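Local coordinates for protein esterase A (Caulobacter crescentus, PDB 5GKV) that probably hydrolyses ester bonds as a serine hydrolase of the beta-lactamase and penicillin-binding protein family, at residues L126-G131 with S167-V172; L310-E315 with N367-D372; A149-L154 with Y174-G179; L204-G209 with P271-L276. All coordinates share one frame; numbering follows the deposited sequence.

Overall arrangement
From the N terminus, contact 1 opens just past helix 122-126. Contact 3 opens on helix 147-156 before 167-172 returns to close contact 1, and it closes in turn on helix 173-186. The two therefore cross, and they also touch: His128 and Leu126 pack on Tyr174. Contact 4 follows in series, closing the excursion between strand 206-208 and helix 270-281 about 24 Å, centre to centre, from contact 1 and across the chain's centre. Contact 2 comes last, closing 310-315 onto 367-372 around several strands of the seven-stranded sheet. It adjoins contact 1, with Ser167 O about 2.7 Å from Leu310 N and Tyr169 packed on Leu312.

Contact 1. Residues L126-G131 with S167-V172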
# COMPACT_ATOMS: atom_id res chain seq x y z
N LEU A 126 3.32 12.29 -5.11
CA LEU A 126 3.40 10.97 -4.49
C LEU A 126 3.70 11.04 -3.00
O LEU A 126 3.44 10.06 -2.30
CB LEU A 126 4.47 10.12 -5.19
CG LEU A 126 4.13 9.75 -6.63
CD1 LEU A 126 5.28 8.93 -7.22
CD2 LEU A 126 2.83 8.97 -6.70
N SER A 127 4.18 12.18 -2.49
CA SER A 127 4.39 12.36 -1.07
C SER A 127 3.28 13.18 -0.41
O SER A 127 3.47 13.72 0.69
CB SER A 127 5.77 12.99 -0.80
OG SER A 127 5.92 14.23 -1.49
N HIS A 128 2.11 13.26 -1.04
CA HIS A 128 0.90 13.81 -0.45
C HIS A 128 1.03 15.30 -0.18
O HIS A 128 0.44 15.82 0.77
CB HIS A 128 0.51 13.01 0.82
CG HIS A 128 0.42 11.53 0.55
ND1 HIS A 128 -0.70 10.95 -0.02
CD2 HIS A 128 1.33 10.54 0.68
CE1 HIS A 128 -0.48 9.66 -0.20
NE2 HIS A 128 0.74 9.38 0.22
N GLN A 129 1.77 16.01 -1.03
CA GLN A 129 1.97 17.44 -0.87
C GLN A 129 1.05 18.28 -1.75
O GLN A 129 0.94 19.49 -1.51
CB GLN A 129 3.42 17.81 -1.19
CG GLN A 129 4.41 17.21 -0.24
CD GLN A 129 5.79 17.75 -0.50
OE1 GLN A 129 6.03 18.95 -0.32
NE2 GLN A 129 6.69 16.90 -0.96
N ALA A 130 0.40 17.68 -2.75
CA ALA A 130 -0.28 18.45 -3.79
C ALA A 130 -1.67 18.94 -3.39
O ALA A 130 -2.36 19.52 -4.23
CB ALA A 130 -0.39 17.62 -5.08
N GLY A 131 -2.10 18.71 -2.15
CA GLY A 131 -3.32 19.34 -1.68
C GLY A 131 -4.61 18.77 -2.21
O GLY A 131 -5.64 19.44 -2.12
N SER A 167 2.45 17.36 4.74
CA SER A 167 1.76 16.35 3.94
C SER A 167 0.33 16.20 4.45
O SER A 167 0.03 16.41 5.63
CB SER A 167 2.50 15.01 4.00
OG SER A 167 2.59 14.54 5.34
N GLY A 168 -0.57 15.91 3.52
CA GLY A 168 -1.95 15.62 3.85
C GLY A 168 -2.40 14.38 3.09
O GLY A 168 -2.81 14.46 1.93
N TYR A 169 -2.28 13.24 3.75
CA TYR A 169 -2.45 11.94 3.11
C TYR A 169 -3.70 11.90 2.23
O TYR A 169 -4.78 12.31 2.64
CB TYR A 169 -2.53 10.89 4.21
CG TYR A 169 -2.74 9.47 3.72
CD1 TYR A 169 -1.74 8.81 3.01
CD2 TYR A 169 -3.90 8.77 4.02
CE1 TYR A 169 -1.91 7.49 2.58
CE2 TYR A 169 -4.08 7.45 3.62
CZ TYR A 169 -3.09 6.83 2.90
OH TYR A 169 -3.28 5.53 2.50
N HIS A 170 -3.52 11.42 0.99
CA HIS A 170 -4.56 11.26 -0.02
C HIS A 170 -5.01 9.80 -0.02
O HIS A 170 -4.43 9.00 -0.77
CB HIS A 170 -4.03 11.60 -1.42
CG HIS A 170 -3.60 13.02 -1.62
ND1 HIS A 170 -2.94 13.77 -0.66
CD2 HIS A 170 -3.70 13.82 -2.71
CE1 HIS A 170 -2.67 14.97 -1.15
NE2 HIS A 170 -3.12 15.03 -2.39
N PRO A 171 -6.03 9.40 0.75
CA PRO A 171 -6.30 7.95 0.88
C PRO A 171 -6.82 7.30 -0.39
O PRO A 171 -6.51 6.13 -0.64
CB PRO A 171 -7.32 7.87 2.02
CG PRO A 171 -7.99 9.21 2.03
CD PRO A 171 -6.92 10.20 1.61
N VAL A 172 -7.60 7.99 -1.21
CA VAL A 172 -8.15 7.44 -2.44
C VAL A 172 -7.57 8.12 -3.68
O VAL A 172 -7.17 7.45 -4.63
CB VAL A 172 -9.70 7.52 -2.44
CG1 VAL A 172 -10.26 6.80 -3.66
CG2 VAL A 172 -10.28 6.97 -1.13
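His128 meets the 167-172 loop through two hydrogen bonds, one made by its backbone carbonyl and one by its ring. Gly168 N donates to His128 O over 2.9 Å and almost in line, while Ser167 CA brings a C-H to the same oxygen at 3.5 Å. Two residues further on, His170 N donates to His128 ND1 at 3.0 Å. The N-H of that bond aims well (168° at the hydrogen), yet the donor stands 37° out of the imidazole plane, so ND1 is approached from well off the plane. The His128 ring reaches this amide because its CG lies anti to the carbonyl carbon (chi1 -53°). His170 ND1 adds a weak bond to Gly168 O.

The turn that presents His128 is a Schellman motif ending helix 122-126, with His128 at the C-prime position. The opposing loop carries Tyr169, whose OH is hydrogen-bonded to Lys83 NZ and whose side chain touches Ser80. This is consistent with the Ser-x-x-Lys and tyrosine motifs of the beta-lactamase family, so the contact probably borders the active site.

Ring contacts supply the rest. Tyr169 CD1 lies over one face of the His128 imidazole, 3.6 Å from His128 CE1, with the planes inclined and neither stacked nor perpendicular. His170 slides past His128 in the opposite direction, leaving its ND1 3.7 Å from His128 ND1, and the in-plane edge of its ring reaches Gly131 N, 3.8 Å from His170 NE2. Beyond the two segments, Tyr174 and Trp318 also bring their rings against His128.

Contact 2. Residues L310-E315 with N367-D372; sequences LVLPYE and NALIGD
Ile370 lies against one face of the Tyr314 ring, and this CH-pi contact is the centre of the meeting. Ile370 CG1 stands 3.5 Å from the ring centroid and 15° off the ring normal, with Ile370 CD1 continuing over the same face to within 3.6 Å of Tyr314 CG. The two side chains run past each other in opposite senses. Ile370 CG1 sits between the backbone N and the carbonyl carbon (chi1 57°), which turns the longer branch onto the ring. At the edge, Leu369 CB comes near the ring plane, 4.2 Å from Tyr314 CE2.

One water bridges the polar end: it lies in the ring plane, 2.5 Å from Tyr314 OH, and donates to Ile370 O at 2.7 Å. Beside the tyrosine, Leu369 CD1 meets Pro313 CD at 3.6 Å, the two side chains crossing at about a right angle.

Pro313 centres an inverse gamma turn, closed by Tyr314 N to Leu312 O, which sets proline and tyrosine side by side. The first loop leads into strand 315-318, and Val311 rests on helix 235-241; the second follows strand 356-362 and ends at Asp372, the N-cap of helix 373-384.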
# COMPACT_ATOMS: atom_id res chain seq x y z
N LEU A 310 -1.50 16.19 7.88
CA LEU A 310 -2.77 16.89 8.06
C LEU A 310 -3.95 15.93 8.14
O LEU A 310 -5.02 16.32 8.64
CB LEU A 310 -3.00 17.89 6.92
CG LEU A 310 -1.94 18.99 6.77
CD1 LEU A 310 -2.11 19.75 5.45
CD2 LEU A 310 -2.05 19.92 7.99
N VAL A 311 -3.80 14.70 7.67
CA VAL A 311 -4.89 13.74 7.55
C VAL A 311 -4.68 12.54 8.46
O VAL A 311 -5.54 12.21 9.28
CB VAL A 311 -5.09 13.30 6.08
CG1 VAL A 311 -6.17 12.24 5.97
CG2 VAL A 311 -5.43 14.50 5.19
N LEU A 312 -3.54 11.88 8.34
CA LEU A 312 -3.23 10.79 9.26
C LEU A 312 -2.68 11.36 10.56
O LEU A 312 -1.81 12.24 10.52
CB LEU A 312 -2.24 9.80 8.64
CG LEU A 312 -2.75 9.10 7.37
CD1 LEU A 312 -1.66 8.21 6.76
CD2 LEU A 312 -3.99 8.27 7.65
N PRO A 313 -3.18 10.94 11.70
CA PRO A 313 -2.80 11.57 12.98
C PRO A 313 -1.46 11.06 13.51
O PRO A 313 -1.37 10.46 14.59
CB PRO A 313 -3.98 11.20 13.89
CG PRO A 313 -4.48 9.89 13.36
CD PRO A 313 -4.29 9.98 11.84
N TYR A 314 -0.40 11.32 12.74
CA TYR A 314 0.94 10.82 13.03
C TYR A 314 1.97 11.77 12.45
O TYR A 314 1.72 12.47 11.47
CB TYR A 314 1.21 9.43 12.42
CG TYR A 314 0.26 8.32 12.84
CD1 TYR A 314 0.61 7.43 13.85
CD2 TYR A 314 -0.95 8.14 12.19
CE1 TYR A 314 -0.26 6.40 14.22
CE2 TYR A 314 -1.81 7.12 12.54
CZ TYR A 314 -1.46 6.26 13.56
OH TYR A 314 -2.34 5.24 13.90
N GLU A 315 3.16 11.76 13.05
CA GLU A 315 4.35 12.26 12.38
C GLU A 315 4.79 11.21 11.36
O GLU A 315 5.04 10.05 11.72
CB GLU A 315 5.47 12.54 13.38
CG GLU A 315 6.50 13.51 12.82
CD GLU A 315 7.88 13.42 13.48
OE1 GLU A 315 7.97 13.14 14.70
OE2 GLU A 315 8.88 13.64 12.76
N ASN A 367 -8.74 -0.82 14.12
CA ASN A 367 -8.97 0.61 13.94
C ASN A 367 -7.69 1.43 14.05
O ASN A 367 -7.75 2.64 14.30
CB ASN A 367 -10.02 1.11 14.95
CG ASN A 367 -9.47 1.19 16.36
OD1 ASN A 367 -8.67 0.34 16.78
ND2 ASN A 367 -9.90 2.21 17.10
N ALA A 368 -6.53 0.80 13.90
CA ALA A 368 -5.27 1.52 13.81
C ALA A 368 -4.99 1.82 12.34
O ALA A 368 -4.88 0.90 11.52
CB ALA A 368 -4.12 0.72 14.43
N LEU A 369 -4.88 3.11 12.00
CA LEU A 369 -4.65 3.47 10.61
C LEU A 369 -3.29 2.96 10.13
O LEU A 369 -3.16 2.51 8.98
CB LEU A 369 -4.75 4.99 10.46
CG LEU A 369 -6.15 5.50 10.80
CD1 LEU A 369 -6.16 6.98 11.19
CD2 LEU A 369 -7.09 5.24 9.63
N ILE A 370 -2.27 3.04 10.98
CA ILE A 370 -0.97 2.42 10.74
C ILE A 370 -0.49 1.84 12.06
O ILE A 370 -0.97 2.20 13.14
CB ILE A 370 0.09 3.39 10.17
CG1 ILE A 370 0.27 4.58 11.11
CG2 ILE A 370 -0.31 3.87 8.78
CD1 ILE A 370 1.22 5.64 10.58
N GLY A 371 0.46 0.92 11.97
CA GLY A 371 1.04 0.32 13.15
C GLY A 371 0.07 -0.54 13.94
O GLY A 371 0.08 -0.50 15.18
N ASP A 372 -0.77 -1.30 13.25
CA ASP A 372 -1.63 -2.25 13.95
C ASP A 372 -0.73 -3.18 14.76
O ASP A 372 0.21 -3.75 14.20
CB ASP A 372 -2.46 -3.05 12.95
CG ASP A 372 -3.43 -3.99 13.62
OD1 ASP A 372 -2.99 -5.00 14.23
OD2 ASP A 372 -4.65 -3.72 13.53
O HOH W 1 -1.61 3.42 15.50

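Contact 3. Residues A149-L154 with Y174-G179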
# COMPACT_ATOMS: atom_id res chain seq x y z
N ALA A 149 -13.47 10.39 -15.28
CA ALA A 149 -14.14 11.47 -14.56
C ALA A 149 -13.40 11.82 -13.27
O ALA A 149 -13.30 13.00 -12.91
CB ALA A 149 -15.59 11.10 -14.27
N THR A 150 -12.85 10.82 -12.57
CA THR A 150 -12.10 11.12 -11.35
C THR A 150 -10.85 11.93 -11.67
O THR A 150 -10.59 12.97 -11.05
CB THR A 150 -11.73 9.82 -10.62
OG1 THR A 150 -12.92 9.10 -10.27
CG2 THR A 150 -10.94 10.11 -9.35
N CYS A 151 -10.06 11.50 -12.67
CA CYS A 151 -8.85 12.24 -13.03
C CYS A 151 -9.18 13.64 -13.51
O CYS A 151 -8.44 14.59 -13.23
CB CYS A 151 -8.06 11.49 -14.11
SG CYS A 151 -7.38 9.88 -13.58
N ALA A 152 -10.27 13.80 -14.26
CA ALA A 152 -10.65 15.13 -14.72
C ALA A 152 -10.96 16.04 -13.55
O ALA A 152 -10.56 17.21 -13.53
CB ALA A 152 -11.84 15.04 -15.68
N LYS A 153 -11.65 15.51 -12.53
CA LYS A 153 -11.99 16.33 -11.37
C LYS A 153 -10.74 16.71 -10.58
O LYS A 153 -10.62 17.85 -10.11
CB LYS A 153 -12.99 15.59 -10.49
CG LYS A 153 -13.63 16.48 -9.41
CD LYS A 153 -14.75 15.76 -8.69
CE LYS A 153 -15.25 16.57 -7.51
NZ LYS A 153 -15.76 17.90 -7.91
N LEU A 154 -9.79 15.78 -10.44
CA LEU A 154 -8.52 16.10 -9.80
C LEU A 154 -7.74 17.14 -10.60
O LEU A 154 -7.19 18.10 -10.04
CB LEU A 154 -7.68 14.82 -9.62
CG LEU A 154 -8.15 13.83 -8.54
CD1 LEU A 154 -7.43 12.45 -8.63
CD2 LEU A 154 -7.95 14.41 -7.14
N TYR A 174 -4.80 9.47 -4.35
CA TYR A 174 -3.42 9.13 -4.71
C TYR A 174 -3.36 8.09 -5.81
O TYR A 174 -2.47 8.14 -6.66
CB TYR A 174 -2.69 8.61 -3.47
CG TYR A 174 -1.38 7.84 -3.68
CD1 TYR A 174 -1.39 6.49 -4.01
CD2 TYR A 174 -0.14 8.45 -3.44
CE1 TYR A 174 -0.21 5.77 -4.15
CE2 TYR A 174 1.06 7.73 -3.57
CZ TYR A 174 1.00 6.38 -3.92
OH TYR A 174 2.16 5.62 -4.06
N GLY A 175 -4.27 7.11 -5.79
CA GLY A 175 -4.21 6.05 -6.78
C GLY A 175 -4.50 6.54 -8.17
O GLY A 175 -3.96 6.01 -9.15
N TYR A 176 -5.34 7.57 -8.29
CA TYR A 176 -5.63 8.17 -9.58
C TYR A 176 -4.50 9.09 -10.02
O TYR A 176 -4.16 9.13 -11.21
CB TYR A 176 -6.97 8.90 -9.53
CG TYR A 176 -8.12 7.97 -9.18
CD1 TYR A 176 -8.41 7.65 -7.84
CD2 TYR A 176 -8.91 7.39 -10.18
CE1 TYR A 176 -9.45 6.80 -7.52
CE2 TYR A 176 -9.96 6.54 -9.87
CZ TYR A 176 -10.23 6.25 -8.53
OH TYR A 176 -11.26 5.39 -8.20
N LEU A 177 -3.89 9.82 -9.08
CA LEU A 177 -2.73 10.63 -9.42
C LEU A 177 -1.59 9.76 -9.93
O LEU A 177 -1.07 9.98 -11.04
CB LEU A 177 -2.27 11.45 -8.21
CG LEU A 177 -3.24 12.50 -7.66
CD1 LEU A 177 -2.59 13.28 -6.51
CD2 LEU A 177 -3.71 13.43 -8.77
N ALA A 178 -1.17 8.78 -9.13
CA ALA A 178 -0.11 7.86 -9.54
C ALA A 178 -0.51 7.08 -10.79
O ALA A 178 0.30 6.92 -11.71
CB ALA A 178 0.22 6.89 -8.40
N GLY A 179 -1.75 6.60 -10.84
CA GLY A 179 -2.16 5.74 -11.94
C GLY A 179 -2.19 6.47 -13.26
O GLY A 179 -1.84 5.91 -14.30
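Thr150 sets its methyl group squarely over the Tyr176 ring. Thr150 CG2 is 3.5 Å from the ring centroid and only 13° off the ring normal, a CH-pi contact made over the middle of the face. The threonine conformation explains it: with OG1 anti to the carbonyl carbon (chi1 -60°), CG2 falls anti to the backbone N and points at the other helix. OG1 turns back along its own chain, to a weak hydrogen bond with Asp146 O just ahead of the helix.

Tyr176 adopts the same first rotamer (chi1 -60°), and its side chain crosses that of Thr150 at about a right angle, carrying the OH to a hydrogen bond with Trp144 O. Cys151 SG lies at the ring edge near its plane, 4.2 Å from Tyr176 CB. Leu154, one turn on from Thr150, uses a single branch twice: its CD1 touches Tyr176 CB at 3.7 Å and Leu177 CD2 at 3.8 Å. Leu177 leaves its helix to one side of the interface, and its extended side chain still brings CD2 to Leu154 CD1.

The axes of the two segments approach to 9.9 Å and run nearly perpendicular, with these side chains packed between them. Trp144 and Trp147 bring further rings to Tyr176, while the far side of helix 173-186 carries Tyr174, which packs on helices 82-95 and 122-126.

Contact 4. Residues L204-G209 with P271-L276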
# COMPACT_ATOMS: atom_id res chain seq x y z
N LEU A 204 3.88 -14.14 -8.94
CA LEU A 204 3.44 -13.47 -7.72
C LEU A 204 1.92 -13.43 -7.68
O LEU A 204 1.29 -12.98 -8.64
CB LEU A 204 4.01 -12.05 -7.63
CG LEU A 204 5.54 -11.97 -7.63
CD1 LEU A 204 6.01 -10.54 -7.66
CD2 LEU A 204 6.12 -12.66 -6.41
N ASP A 205 1.34 -13.88 -6.57
CA ASP A 205 -0.12 -13.87 -6.42
C ASP A 205 -0.55 -12.50 -5.89
O ASP A 205 -0.92 -12.32 -4.73
CB ASP A 205 -0.57 -15.01 -5.51
CG ASP A 205 -2.01 -15.40 -5.75
OD1 ASP A 205 -2.65 -14.85 -6.69
OD2 ASP A 205 -2.51 -16.28 -5.03
N LEU A 206 -0.48 -11.52 -6.79
CA LEU A 206 -0.70 -10.11 -6.47
C LEU A 206 -1.33 -9.45 -7.69
O LEU A 206 -0.88 -9.67 -8.82
CB LEU A 206 0.62 -9.42 -6.09
CG LEU A 206 0.63 -7.89 -6.21
CD1 LEU A 206 -0.25 -7.23 -5.13
CD2 LEU A 206 2.06 -7.33 -6.19
N TRP A 207 -2.38 -8.66 -7.45
CA TRP A 207 -3.25 -8.18 -8.50
C TRP A 207 -3.71 -6.76 -8.20
O TRP A 207 -4.07 -6.44 -7.07
CB TRP A 207 -4.51 -9.05 -8.63
CG TRP A 207 -4.27 -10.51 -8.69
CD1 TRP A 207 -3.84 -11.33 -7.67
CD2 TRP A 207 -4.46 -11.36 -9.83
NE1 TRP A 207 -3.74 -12.63 -8.12
CE2 TRP A 207 -4.12 -12.68 -9.43
CE3 TRP A 207 -4.89 -11.14 -11.14
CZ2 TRP A 207 -4.19 -13.76 -10.30
CZ3 TRP A 207 -4.97 -12.22 -12.01
CH2 TRP A 207 -4.62 -13.52 -11.58
N ILE A 208 -3.76 -5.92 -9.23
CA ILE A 208 -4.52 -4.67 -9.18
C ILE A 208 -5.50 -4.75 -10.34
O ILE A 208 -5.09 -4.72 -11.51
CB ILE A 208 -3.64 -3.42 -9.26
CG1 ILE A 208 -2.68 -3.37 -8.06
CG2 ILE A 208 -4.50 -2.17 -9.30
CD1 ILE A 208 -1.70 -2.17 -8.09
N GLY A 209 -6.79 -4.87 -10.03
CA GLY A 209 -7.77 -5.30 -11.00
C GLY A 209 -7.86 -6.82 -11.04
O GLY A 209 -7.03 -7.48 -11.68
N PRO A 271 2.98 -13.74 1.20
CA PRO A 271 4.28 -14.02 0.54
C PRO A 271 4.48 -13.25 -0.76
O PRO A 271 5.61 -12.90 -1.09
CB PRO A 271 4.24 -15.53 0.30
CG PRO A 271 3.22 -16.06 1.24
CD PRO A 271 2.20 -14.98 1.38
N ALA A 272 3.41 -13.03 -1.53
CA ALA A 272 3.57 -12.25 -2.76
C ALA A 272 4.14 -10.87 -2.45
O ALA A 272 5.09 -10.42 -3.11
CB ALA A 272 2.24 -12.15 -3.49
N LEU A 273 3.62 -10.21 -1.41
CA LEU A 273 4.13 -8.89 -1.05
C LEU A 273 5.53 -8.98 -0.46
O LEU A 273 6.38 -8.12 -0.73
CB LEU A 273 3.18 -8.20 -0.06
CG LEU A 273 1.81 -7.83 -0.66
CD1 LEU A 273 0.84 -7.48 0.46
CD2 LEU A 273 1.95 -6.67 -1.64
N ALA A 274 5.79 -10.00 0.35
CA ALA A 274 7.12 -10.13 0.94
C ALA A 274 8.18 -10.35 -0.13
O ALA A 274 9.29 -9.82 -0.03
CB ALA A 274 7.14 -11.28 1.97
N ARG A 275 7.84 -11.12 -1.18
CA ARG A 275 8.78 -11.33 -2.27
C ARG A 275 9.00 -10.04 -3.06
O ARG A 275 10.14 -9.70 -3.39
CB ARG A 275 8.28 -12.45 -3.18
CG ARG A 275 8.24 -13.81 -2.49
CD ARG A 275 7.70 -14.91 -3.41
NE ARG A 275 8.47 -14.98 -4.64
CZ ARG A 275 7.99 -15.39 -5.81
NH1 ARG A 275 6.71 -15.76 -5.92
NH2 ARG A 275 8.77 -15.41 -6.89
N LEU A 276 7.92 -9.31 -3.36
CA LEU A 276 8.05 -8.08 -4.13
C LEU A 276 8.88 -7.04 -3.37
O LEU A 276 9.84 -6.47 -3.92
CB LEU A 276 6.67 -7.52 -4.50
CG LEU A 276 6.69 -6.24 -5.35
CD1 LEU A 276 7.34 -6.49 -6.70
CD2 LEU A 276 5.29 -5.71 -5.54
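Leu204 reaches from the loop before strand 206-208 onto helix 270-281, and its side chain can be followed outward. Leu204 CB stands 4.5 Å from Ala272 CB. CG, anti to the carbonyl carbon (chi1 -60°), is carried toward the helix, and there the two methyls part: Leu204 CD1 comes loosely to Leu276 CD1 at 4.4 Å, whereas Leu204 CD2 lies over one face of the Arg275 guanidinium, toward its rim, 3.2 Å from Arg275 NH1. That last approach is tight. The Arg275 chain bends at its third torsion (56°), and its group is held by a salt bridge to Asp287 and by hydrogen bonds to the carbonyls of Leu202 and Gly203.

The fold here is a short antiparallel sheet of three strands, in which 206-208 lies at one edge beside 266-268. The latter runs almost directly into helix 270-281, and the axis of its 271-276 segment lies at 90° to strand 206-208. Asp205, centre of an inverse gamma turn, brings its carbonyl O to 3.4 Å from Ala272 CB, so the methyl packs directly on the backbone of the turn. Its carboxylate turns away: Asp205 OD1 receives Trp207 NE1 at 2.9 Å, and OD2 pairs with Arg217.

Leu206 directs both methyls at the helix, its CD2 lying 3.7 Å from Leu276 CD2 and its CD1 4.2 Å from Leu273 CD2, each pair crossing at about a right angle. Elsewhere on the same helix, Pro271 and Ala274 rest on strand 42-49.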